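PDB 6KD7: polyprenyl synthetase from Nonlabens dokdonensis, which probably acts as a magnesium-dependent geranylgeranyl pyrophosphate synthase, lengthening an isoprenoid chain by prenyl transfer. Local coordinates for residues L46-A51 with D60-A65; A65-V70 with R116-Y121; L239-N244 with V276-S281; M208-D213 with K233-Y238. All coordinates share one frame; numbering follows the deposited sequence.

Contacts 1 and 2 share Ala65 and helix 58-82, which presents one side to helix 42-54 and another to the loop after helix 100-116. Their centres are 10 Å apart, and both join buried, almost wholly apolar side chains. Contacts 3 and 4 lie across the chain's centre from them and share helix 236-241; their own centres are 12 Å apart. Contact 4 is buried and polar, with a carboxylate, a water and a helix start beside the magnesium site. Contact 3, only partly buried and farthest of the four from the chain's centre, mixes serine hydroxyls with a phenylalanine ring. Phe278 of contact 3 packs on Leu237 of contact 4.

Contact 1. Residues L46-A51 with D60-A65; sequences LTLMSA and DAMNAA
Leu48 carries much of the apolar packing between 46-51 and 60-65, two helical segments that run nearly antiparallel at 153° with their axes 8.8 Å apart. Its CG stands anti to the carbonyl carbon (chi1 -55°), which swings the branched end across to the other helix. CD2 then sits between three side chains, 3.7 Å from Ala65 CB, 4.0 Å from Ala61 CB and 3.9 Å from Met62 CE. Met62 starts out pointing from the interface, but bends at chi2 and chi3 so that its methyl returns and crosses the leucine obliquely. Cutting Leu48 back to an alanine would probably open a gap beside Ala61 and Ala65 and leave the Met62 methyl free to turn.

Small residues let the backbones come close. Ala51 CB and Ala61 CB are 3.4 Å apart, a tight fit for two methyls. Thr47 divides its branches: CG2, anti to the backbone N, touches the opposite helix at Ala65 N (3.8 Å) and also reaches Ala61 O at 4.0 Å.

No hydrogen bond crosses between the segments, and the hydroxyls find partners on a third helix. Thr47 OG1 bonds to Ala176 O and Ser50 OG to Leu177 O, both on helix 158-183. Ala64 also packs on Met179 and Ile183 there, so helix 158-183 flanks the pair. Helices 42-54 and 58-82, linked by a short connection, thus form an antiparallel helical hairpin in the all-alpha fold of the isoprenoid synthases, with Thr47 about 13 Å from the bound pyrophosphate.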
# COMPACT_ATOMS: atom_id res chain seq x y z
N LEU A 46 -8.10 -41.80 -16.92
CA LEU A 46 -8.97 -41.95 -18.12
C LEU A 46 -8.12 -42.45 -19.32
O LEU A 46 -8.63 -43.28 -20.09
CB LEU A 46 -9.67 -40.63 -18.45
CG LEU A 46 -10.77 -40.20 -17.48
CD1 LEU A 46 -11.23 -38.78 -17.77
CD2 LEU A 46 -11.95 -41.14 -17.52
N THR A 47 -6.89 -41.94 -19.46
CA THR A 47 -5.95 -42.27 -20.56
C THR A 47 -5.65 -43.77 -20.46
O THR A 47 -5.88 -44.48 -21.49
CB THR A 47 -4.72 -41.34 -20.53
OG1 THR A 47 -5.16 -40.00 -20.79
CG2 THR A 47 -3.70 -41.77 -21.55
N LEU A 48 -5.24 -44.25 -19.28
CA LEU A 48 -4.91 -45.68 -19.02
C LEU A 48 -6.14 -46.56 -19.25
O LEU A 48 -6.03 -47.58 -19.94
CB LEU A 48 -4.38 -45.84 -17.61
CG LEU A 48 -3.20 -44.97 -17.25
CD1 LEU A 48 -2.78 -45.23 -15.82
CD2 LEU A 48 -2.03 -45.19 -18.19
N MET A 49 -7.31 -46.16 -18.79
CA MET A 49 -8.53 -46.96 -18.95
C MET A 49 -8.82 -47.09 -20.44
O MET A 49 -9.18 -48.20 -20.87
CB MET A 49 -9.73 -46.31 -18.24
CG MET A 49 -9.68 -46.43 -16.70
SD MET A 49 -10.79 -45.22 -15.91
CE MET A 49 -12.35 -45.93 -16.42
N SER A 50 -8.75 -45.99 -21.19
CA SER A 50 -9.04 -45.94 -22.65
C SER A 50 -8.10 -46.91 -23.37
O SER A 50 -8.57 -47.72 -24.16
CB SER A 50 -8.87 -44.56 -23.19
OG SER A 50 -9.42 -44.44 -24.49
N ALA A 51 -6.82 -46.79 -23.09
CA ALA A 51 -5.78 -47.65 -23.65
C ALA A 51 -6.20 -49.12 -23.42
O ALA A 51 -6.40 -49.80 -24.41
CB ALA A 51 -4.46 -47.31 -23.02
N ASP A 60 1.89 -48.92 -21.97
CA ASP A 60 2.09 -48.27 -23.29
C ASP A 60 1.63 -46.81 -23.18
O ASP A 60 2.34 -45.95 -23.69
CB ASP A 60 1.33 -48.91 -24.46
CG ASP A 60 1.77 -50.31 -24.91
OD1 ASP A 60 3.01 -50.60 -24.82
OD2 ASP A 60 0.84 -51.10 -25.32
N ALA A 61 0.49 -46.58 -22.54
CA ALA A 61 -0.20 -45.28 -22.43
C ALA A 61 0.43 -44.38 -21.35
O ALA A 61 0.01 -43.24 -21.23
CB ALA A 61 -1.65 -45.50 -22.18
N MET A 62 1.39 -44.87 -20.59
CA MET A 62 1.77 -44.26 -19.31
C MET A 62 2.35 -42.86 -19.57
O MET A 62 1.92 -41.94 -18.89
CB MET A 62 2.81 -45.08 -18.57
CG MET A 62 3.03 -44.66 -17.11
SD MET A 62 1.53 -44.66 -16.10
CE MET A 62 1.08 -46.40 -16.13
N ASN A 63 3.32 -42.72 -20.49
CA ASN A 63 3.97 -41.40 -20.75
C ASN A 63 2.88 -40.37 -21.12
O ASN A 63 2.90 -39.27 -20.55
CB ASN A 63 5.10 -41.53 -21.77
CG ASN A 63 6.35 -42.12 -21.16
OD1 ASN A 63 6.41 -42.42 -19.98
ND2 ASN A 63 7.38 -42.26 -21.96
N ALA A 64 1.92 -40.74 -21.95
CA ALA A 64 0.82 -39.84 -22.36
C ALA A 64 -0.08 -39.50 -21.16
O ALA A 64 -0.60 -38.35 -21.10
CB ALA A 64 -0.00 -40.45 -23.43
N ALA A 65 -0.38 -40.47 -20.31
CA ALA A 65 -1.15 -40.29 -19.07
C ALA A 65 -0.43 -39.26 -18.18
O ALA A 65 -1.06 -38.34 -17.69
CB ALA A 65 -1.28 -41.61 -18.33

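Contact 2. Residues A65-V70 with R116-Y121; sequences AIAVEV and RLFEDY
Leu117 and Phe118 press on Ala67 and its neighbours, closing the loop between helices 100-116 and 123-150 over helix 58-82 in the all-alpha prenyl synthase fold. Two overlapping type I beta turns, Arg116 to Glu119 and Phe118 to Tyr121, shape this loop and put the side chains of Leu117 and Phe118 against the helix, Leu117 directly and Phe118 by the far end of its ring.

The aliphatic packing centres on Leu117. CG lies anti to the carbonyl carbon (chi1 -81°), and CD1 is carried onto the helix surface, 3.6 Å from Ile66 CG2 and 3.9 Å from Ala67 N. Val70 CG2, one turn farther along, is a looser neighbour at 4.2 Å from the same Leu117 CD1. The leucine crosses both Ile66 and Val70 at about a right angle. The base of the leucine meets Ala67, with Leu117 CB 4.1 Å from Ala67 CB.

The aromatic packing is made by Phe118. Its ring corner comes obliquely onto the alanine methyl, with CE1 3.6 Å and CZ 3.7 Å from Ala67 CB. A ring from helix 123-150, Phe133, meets Phe118 edge-to-face. Ile66 is covered as well by Phe11 and Leu15 of helix 4-18. On the outer side of the loop, Glu119 O is hydrogen-bonded to Tyr127 OH of the second subunit.

The polar part falls to Tyr121, whose ring has Phe118 CA at its edge, in plane. Its hydroxyl enters a kink of helix 58-82 and bridges backbone groups one turn apart, with Tyr121 OH hydrogen-bonded to both Asp60 O and Ala64 N.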
# COMPACT_ATOMS: atom_id res chain seq x y z
N ALA A 65 -0.38 -40.47 -20.31
CA ALA A 65 -1.15 -40.29 -19.07
C ALA A 65 -0.43 -39.26 -18.18
O ALA A 65 -1.06 -38.34 -17.69
CB ALA A 65 -1.28 -41.61 -18.33
N ILE A 66 0.86 -39.42 -18.01
CA ILE A 66 1.68 -38.49 -17.21
C ILE A 66 1.66 -37.10 -17.88
O ILE A 66 1.52 -36.12 -17.13
CB ILE A 66 3.07 -39.04 -17.02
CG1 ILE A 66 2.99 -40.33 -16.19
CG2 ILE A 66 3.99 -37.99 -16.39
CD1 ILE A 66 4.33 -41.04 -16.04
N ALA A 67 1.70 -37.00 -19.21
CA ALA A 67 1.61 -35.69 -19.91
C ALA A 67 0.31 -35.00 -19.48
O ALA A 67 0.29 -33.77 -19.25
CB ALA A 67 1.63 -35.83 -21.42
N VAL A 68 -0.77 -35.74 -19.52
CA VAL A 68 -2.10 -35.21 -19.17
C VAL A 68 -2.05 -34.60 -17.76
O VAL A 68 -2.55 -33.49 -17.58
CB VAL A 68 -3.16 -36.30 -19.33
CG1 VAL A 68 -4.41 -35.99 -18.55
CG2 VAL A 68 -3.48 -36.48 -20.78
N GLU A 69 -1.50 -35.31 -16.79
CA GLU A 69 -1.46 -34.87 -15.39
C GLU A 69 -0.52 -33.67 -15.29
O GLU A 69 -0.82 -32.75 -14.51
CB GLU A 69 -1.00 -36.01 -14.48
CG GLU A 69 -0.87 -35.65 -12.99
CD GLU A 69 -2.21 -35.46 -12.28
OE1 GLU A 69 -3.28 -35.50 -12.94
OE2 GLU A 69 -2.17 -35.26 -11.08
N VAL A 70 0.62 -33.70 -15.98
CA VAL A 70 1.57 -32.57 -15.90
C VAL A 70 0.87 -31.34 -16.49
O VAL A 70 0.90 -30.29 -15.84
CB VAL A 70 2.89 -32.89 -16.58
CG1 VAL A 70 3.77 -31.67 -16.70
CG2 VAL A 70 3.61 -33.98 -15.79
N ARG A 116 7.15 -33.04 -23.96
CA ARG A 116 8.31 -33.94 -24.08
C ARG A 116 7.96 -35.40 -23.76
O ARG A 116 8.68 -36.27 -24.19
CB ARG A 116 9.47 -33.42 -23.24
CG ARG A 116 9.78 -31.96 -23.52
CD ARG A 116 11.25 -31.75 -23.66
NE ARG A 116 12.04 -32.15 -22.51
CZ ARG A 116 13.31 -32.48 -22.60
NH1 ARG A 116 13.99 -32.81 -21.53
NH2 ARG A 116 13.90 -32.48 -23.78
N LEU A 117 6.92 -35.62 -22.97
CA LEU A 117 6.54 -36.98 -22.54
C LEU A 117 5.93 -37.75 -23.73
O LEU A 117 5.73 -38.96 -23.59
CB LEU A 117 5.60 -36.88 -21.32
CG LEU A 117 6.34 -36.67 -19.98
CD1 LEU A 117 5.47 -35.97 -18.96
CD2 LEU A 117 6.85 -37.98 -19.39
N PHE A 118 5.60 -37.09 -24.85
CA PHE A 118 5.12 -37.76 -26.07
C PHE A 118 6.29 -38.37 -26.86
O PHE A 118 6.04 -39.16 -27.75
CB PHE A 118 4.31 -36.81 -26.94
CG PHE A 118 3.08 -36.29 -26.27
CD1 PHE A 118 2.30 -37.12 -25.50
CD2 PHE A 118 2.68 -34.99 -26.43
CE1 PHE A 118 1.16 -36.65 -24.87
CE2 PHE A 118 1.55 -34.51 -25.78
CZ PHE A 118 0.79 -35.34 -25.00
N GLU A 119 7.54 -38.04 -26.57
CA GLU A 119 8.66 -38.28 -27.53
C GLU A 119 8.97 -39.77 -27.72
O GLU A 119 9.51 -40.05 -28.80
CB GLU A 119 9.94 -37.53 -27.12
CG GLU A 119 9.80 -36.05 -27.42
CD GLU A 119 10.83 -35.11 -26.84
OE1 GLU A 119 11.86 -35.60 -26.38
OE2 GLU A 119 10.66 -33.86 -27.01
N ASP A 120 8.68 -40.66 -26.77
CA ASP A 120 8.91 -42.13 -26.95
C ASP A 120 7.87 -42.76 -27.88
O ASP A 120 8.12 -43.85 -28.28
CB ASP A 120 8.93 -42.92 -25.66
CG ASP A 120 10.14 -42.59 -24.83
OD1 ASP A 120 11.04 -41.95 -25.39
OD2 ASP A 120 10.14 -42.93 -23.67
N TYR A 121 6.79 -42.07 -28.24
CA TYR A 121 5.79 -42.68 -29.15
C TYR A 121 6.31 -42.71 -30.60
O TYR A 121 7.21 -41.94 -30.94
CB TYR A 121 4.41 -42.05 -28.96
CG TYR A 121 3.85 -42.36 -27.61
CD1 TYR A 121 3.32 -43.60 -27.32
CD2 TYR A 121 3.90 -41.43 -26.58
CE1 TYR A 121 2.83 -43.91 -26.06
CE2 TYR A 121 3.42 -41.72 -25.32
CZ TYR A 121 2.88 -42.97 -25.06
OH TYR A 121 2.40 -43.26 -23.82

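Contact 3. Residues L239-N244 with V276-S281; sequences LKSIEN and VFFEQS
The ring of Phe278 meets Ser241 at its CD1 corner, where the hydroxyl comes in obliquely and Ser241 OG stands only 3.0 Å from Phe278 CD1. Ser241 CB follows at 3.7 Å from the same ring carbon. Other parts of the ring rest on helix 236-241: Phe278 CD2 packs on Leu237 CG, while Phe278 CE1 reaches Tyr238 CA. With CG anti to the carbonyl carbon (chi1 -75°), Phe278 leans from its own helix toward that neighbour.

Only one of the two serine hydroxyls, that of Ser241, touches the ring. Ser241 OG is hydrogen-bonded to Leu237 O one turn back, and Ser281 OG lies 3.1 Å from Ser241 OG. Ser281 OG in turn receives Gly283 N. The Ser281 CB packs 3.6 Å from Ser241 O, so backbone as well as side chain fills the space between the two serines.

This is structural packing within the all-alpha prenyl synthase fold. It joins the end of helix 236-241 to helix 264-281, with Leu251 of helix 248-254 also touching Ser241. The chain leaves Ser241 in a type I beta turn to Asn244, which brings Asn244 CB to 4.0 Å from Ser281 CB. Lys240, just before the turn, forms a salt bridge with Glu243 within it, Lys240 NZ to Glu243 OE1 2.8 Å, and the carboxylate uses its syn lone pair.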
# COMPACT_ATOMS: atom_id res chain seq x y z
N LEU A 239 -27.64 -19.04 -13.10
CA LEU A 239 -28.24 -18.73 -14.42
C LEU A 239 -29.66 -19.29 -14.52
O LEU A 239 -30.50 -18.63 -15.09
CB LEU A 239 -27.33 -19.27 -15.52
CG LEU A 239 -25.99 -18.56 -15.68
CD1 LEU A 239 -25.14 -19.23 -16.74
CD2 LEU A 239 -26.19 -17.10 -16.03
N LYS A 240 -29.90 -20.47 -13.96
CA LYS A 240 -31.23 -21.14 -14.00
C LYS A 240 -32.14 -20.48 -12.96
O LYS A 240 -33.31 -20.27 -13.27
CB LYS A 240 -31.10 -22.64 -13.74
CG LYS A 240 -30.36 -23.43 -14.81
CD LYS A 240 -30.91 -23.25 -16.20
CE LYS A 240 -32.18 -24.04 -16.45
NZ LYS A 240 -32.70 -23.70 -17.80
N SER A 241 -31.62 -20.16 -11.78
CA SER A 241 -32.38 -19.49 -10.71
C SER A 241 -32.98 -18.17 -11.21
O SER A 241 -34.16 -17.92 -10.94
CB SER A 241 -31.54 -19.32 -9.53
OG SER A 241 -31.22 -20.57 -8.95
N ILE A 242 -32.26 -17.39 -12.03
CA ILE A 242 -32.77 -16.06 -12.44
C ILE A 242 -33.75 -16.19 -13.60
O ILE A 242 -34.22 -15.15 -14.04
CB ILE A 242 -31.63 -15.07 -12.76
CG1 ILE A 242 -30.77 -15.50 -13.95
CG2 ILE A 242 -30.81 -14.82 -11.51
CD1 ILE A 242 -29.98 -14.35 -14.59
N GLU A 243 -34.02 -17.38 -14.12
CA GLU A 243 -35.04 -17.56 -15.18
C GLU A 243 -36.43 -17.40 -14.55
O GLU A 243 -37.39 -17.11 -15.27
CB GLU A 243 -34.86 -18.91 -15.88
CG GLU A 243 -33.74 -18.89 -16.92
CD GLU A 243 -33.42 -20.25 -17.52
OE1 GLU A 243 -33.92 -21.26 -17.01
OE2 GLU A 243 -32.68 -20.30 -18.51
N ASN A 244 -36.47 -17.47 -13.22
CA ASN A 244 -37.72 -17.32 -12.43
C ASN A 244 -37.92 -15.85 -12.09
O ASN A 244 -37.23 -15.35 -11.20
CB ASN A 244 -37.65 -18.18 -11.17
CG ASN A 244 -38.98 -18.28 -10.45
OD1 ASN A 244 -39.24 -19.27 -9.78
ND2 ASN A 244 -39.81 -17.27 -10.60
N VAL A 276 -31.26 -20.47 -0.44
CA VAL A 276 -32.74 -20.64 -0.36
C VAL A 276 -33.37 -20.21 -1.68
O VAL A 276 -34.28 -20.93 -2.15
CB VAL A 276 -33.35 -19.91 0.85
CG1 VAL A 276 -34.87 -19.94 0.79
CG2 VAL A 276 -32.82 -20.50 2.16
N PHE A 277 -32.92 -19.11 -2.28
CA PHE A 277 -33.46 -18.68 -3.60
C PHE A 277 -33.17 -19.74 -4.68
O PHE A 277 -34.00 -19.96 -5.57
CB PHE A 277 -32.88 -17.33 -4.05
CG PHE A 277 -33.54 -16.15 -3.39
CD1 PHE A 277 -34.91 -15.97 -3.48
CD2 PHE A 277 -32.79 -15.24 -2.66
CE1 PHE A 277 -35.51 -14.89 -2.85
CE2 PHE A 277 -33.40 -14.15 -2.04
CZ PHE A 277 -34.75 -13.98 -2.14
N PHE A 278 -32.01 -20.36 -4.61
CA PHE A 278 -31.63 -21.42 -5.58
C PHE A 278 -32.68 -22.54 -5.52
O PHE A 278 -33.17 -22.88 -6.60
CB PHE A 278 -30.20 -21.91 -5.34
CG PHE A 278 -29.10 -20.98 -5.79
CD1 PHE A 278 -29.34 -19.94 -6.68
CD2 PHE A 278 -27.79 -21.21 -5.39
CE1 PHE A 278 -28.30 -19.12 -7.11
CE2 PHE A 278 -26.75 -20.41 -5.84
CZ PHE A 278 -27.01 -19.37 -6.69
N GLU A 279 -33.03 -23.04 -4.31
CA GLU A 279 -34.07 -24.10 -4.11
C GLU A 279 -35.40 -23.54 -4.62
O GLU A 279 -35.90 -24.04 -5.67
CB GLU A 279 -34.19 -24.57 -2.66
CG GLU A 279 -32.89 -24.46 -1.91
CD GLU A 279 -32.76 -25.18 -0.59
OE1 GLU A 279 -32.80 -26.41 -0.60
OE2 GLU A 279 -32.54 -24.49 0.45
N GLN A 280 -35.91 -22.49 -3.99
CA GLN A 280 -37.29 -22.02 -4.23
C GLN A 280 -37.45 -21.63 -5.70
O GLN A 280 -38.52 -21.82 -6.21
CB GLN A 280 -37.67 -20.87 -3.30
CG GLN A 280 -37.75 -21.28 -1.83
CD GLN A 280 -38.13 -20.11 -0.95
OE1 GLN A 280 -38.14 -18.95 -1.38
NE2 GLN A 280 -38.46 -20.40 0.30
N SER A 281 -36.44 -21.13 -6.39
CA SER A 281 -36.61 -20.68 -7.80
C SER A 281 -36.81 -21.87 -8.74
O SER A 281 -37.26 -21.62 -9.86
CB SER A 281 -35.42 -19.87 -8.25
OG SER A 281 -34.24 -20.64 -8.19

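Contact 4. Residues M208-D213 with K233-Y238; sequences MDDYLD and KKTYLY
Asp210 accepts the backbone N-H of Tyr236 at the start of helix 236-241. It belongs to the DDxxD sequence Asp209-Asp213, the second aspartate-rich motif of the prenyl synthases, and its side chain lies about 5 Å from a bound magnesium ion.

In the first shell, Tyr236 N is 3.3 Å from Asp210 OD2 with a nearly straight N-H...O angle of 171°, but it comes from above the carboxylate, 42° out of its plane. Tyr161 OH of helix 158-183 makes a second hydrogen bond with Asp210 OD2, so this oxygen is gripped by a hydroxyl and an amide at once. With an alanine in place of Asp210, the Tyr236 amide and the Tyr161 hydroxyl would probably be left without their common partner. Thr235 CB packs 3.5 Å from the same Asp210 OD2, and the two side chains lie alongside, running opposite ways. One water ties helix 188-215 to the N-cap of helix 236-241: it donates to Asp210 O at 2.7 Å and accepts from Thr235 OG1. The threonine, at the N-cap position, holds OG1 between its backbone N and carbonyl carbon (chi1 69°), and in this pose the hydroxyl meets the water. Leu237 supplies an apolar flank, its CD2 3.6 Å from Asp210 O and 4.2 Å from Tyr211 CA.

Farther out, Leu237 and Tyr236 lean on Thr287 of helix 283-303. The other two acids of the motif, Asp209 and Asp213, both form salt bridges with Lys223 NZ, through OD2 in each, while Asp213 OD1 takes the backbone N of Asp228.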
# COMPACT_ATOMS: atom_id res chain seq x y z
N MET A 208 -21.93 -30.72 -11.65
CA MET A 208 -21.95 -31.26 -10.28
C MET A 208 -21.12 -30.36 -9.36
O MET A 208 -21.57 -30.07 -8.28
CB MET A 208 -21.39 -32.68 -10.23
CG MET A 208 -21.53 -33.34 -8.88
SD MET A 208 -20.86 -35.02 -8.79
CE MET A 208 -19.11 -34.71 -8.65
N ASP A 209 -19.94 -29.92 -9.82
CA ASP A 209 -19.09 -29.01 -9.02
C ASP A 209 -19.88 -27.70 -8.78
O ASP A 209 -19.93 -27.23 -7.64
CB ASP A 209 -17.74 -28.89 -9.70
CG ASP A 209 -16.89 -27.82 -9.04
OD1 ASP A 209 -17.06 -26.62 -9.39
OD2 ASP A 209 -16.11 -28.17 -8.12
N ASP A 210 -20.59 -27.16 -9.77
CA ASP A 210 -21.39 -25.94 -9.59
C ASP A 210 -22.40 -26.20 -8.46
O ASP A 210 -22.61 -25.31 -7.67
CB ASP A 210 -22.11 -25.54 -10.88
CG ASP A 210 -21.22 -24.93 -11.95
OD1 ASP A 210 -19.99 -24.82 -11.71
OD2 ASP A 210 -21.79 -24.54 -12.99
N TYR A 211 -23.02 -27.38 -8.44
CA TYR A 211 -24.11 -27.71 -7.50
C TYR A 211 -23.54 -27.81 -6.08
O TYR A 211 -24.12 -27.26 -5.13
CB TYR A 211 -24.81 -29.02 -7.89
CG TYR A 211 -25.92 -29.39 -6.93
CD1 TYR A 211 -25.65 -30.12 -5.79
CD2 TYR A 211 -27.19 -28.90 -7.13
CE1 TYR A 211 -26.66 -30.41 -4.89
CE2 TYR A 211 -28.21 -29.18 -6.25
CZ TYR A 211 -27.94 -29.94 -5.13
OH TYR A 211 -28.95 -30.20 -4.27
N LEU A 212 -22.44 -28.53 -5.95
CA LEU A 212 -21.84 -28.87 -4.64
C LEU A 212 -21.14 -27.63 -4.07
O LEU A 212 -20.93 -27.59 -2.86
CB LEU A 212 -20.87 -30.05 -4.78
CG LEU A 212 -21.52 -31.43 -5.04
CD1 LEU A 212 -20.46 -32.51 -5.19
CD2 LEU A 212 -22.51 -31.82 -3.94
N ASP A 213 -20.74 -26.68 -4.90
CA ASP A 213 -20.11 -25.43 -4.38
C ASP A 213 -21.12 -24.76 -3.42
O ASP A 213 -20.69 -24.35 -2.39
CB ASP A 213 -19.70 -24.49 -5.51
CG ASP A 213 -18.89 -23.31 -5.02
OD1 ASP A 213 -19.50 -22.30 -4.61
OD2 ASP A 213 -17.69 -23.45 -4.95
N LYS A 233 -19.98 -15.56 -8.89
CA LYS A 233 -19.74 -16.31 -10.15
C LYS A 233 -21.09 -16.73 -10.70
O LYS A 233 -21.89 -17.33 -9.95
CB LYS A 233 -18.85 -17.53 -9.95
CG LYS A 233 -17.40 -17.19 -9.67
CD LYS A 233 -16.41 -17.71 -10.69
CE LYS A 233 -15.09 -18.12 -10.04
NZ LYS A 233 -14.31 -16.94 -9.57
N LYS A 234 -21.36 -16.40 -11.94
CA LYS A 234 -22.66 -16.72 -12.58
C LYS A 234 -22.58 -18.16 -13.11
O LYS A 234 -22.24 -18.35 -14.30
CB LYS A 234 -22.92 -15.65 -13.64
CG LYS A 234 -23.29 -14.27 -13.08
CD LYS A 234 -23.74 -13.28 -14.14
CE LYS A 234 -22.64 -12.84 -15.07
NZ LYS A 234 -21.69 -11.95 -14.37
N THR A 235 -22.77 -19.14 -12.23
CA THR A 235 -22.69 -20.58 -12.59
C THR A 235 -24.07 -21.07 -13.02
O THR A 235 -25.03 -20.28 -12.99
CB THR A 235 -22.13 -21.41 -11.45
OG1 THR A 235 -23.09 -21.43 -10.40
CG2 THR A 235 -20.79 -20.93 -10.94
N TYR A 236 -24.16 -22.33 -13.41
CA TYR A 236 -25.43 -22.87 -13.96
C TYR A 236 -26.53 -22.69 -12.92
O TYR A 236 -27.64 -22.35 -13.28
CB TYR A 236 -25.25 -24.34 -14.35
CG TYR A 236 -26.35 -24.89 -15.22
CD1 TYR A 236 -26.29 -24.79 -16.59
CD2 TYR A 236 -27.44 -25.53 -14.66
CE1 TYR A 236 -27.29 -25.29 -17.40
CE2 TYR A 236 -28.44 -26.05 -15.45
CZ TYR A 236 -28.37 -25.93 -16.82
OH TYR A 236 -29.37 -26.43 -17.59
N LEU A 237 -26.17 -22.87 -11.65
CA LEU A 237 -27.12 -22.76 -10.53
C LEU A 237 -27.72 -21.34 -10.52
O LEU A 237 -28.93 -21.24 -10.48
CB LEU A 237 -26.26 -23.00 -9.29
CG LEU A 237 -26.96 -23.45 -8.01
CD1 LEU A 237 -28.04 -24.46 -8.30
CD2 LEU A 237 -25.95 -24.00 -7.04
N TYR A 238 -26.90 -20.30 -10.64
CA TYR A 238 -27.42 -18.91 -10.67
C TYR A 238 -28.18 -18.61 -11.96
O TYR A 238 -29.26 -18.06 -11.89
CB TYR A 238 -26.28 -17.90 -10.50
CG TYR A 238 -26.65 -16.47 -10.76
CD1 TYR A 238 -26.53 -15.92 -12.02
CD2 TYR A 238 -27.10 -15.65 -9.75
CE1 TYR A 238 -26.85 -14.60 -12.27
CE2 TYR A 238 -27.43 -14.32 -9.98
CZ TYR A 238 -27.30 -13.80 -11.25
OH TYR A 238 -27.62 -12.50 -11.50
O HOH W 1 -21.95 -22.74 -8.38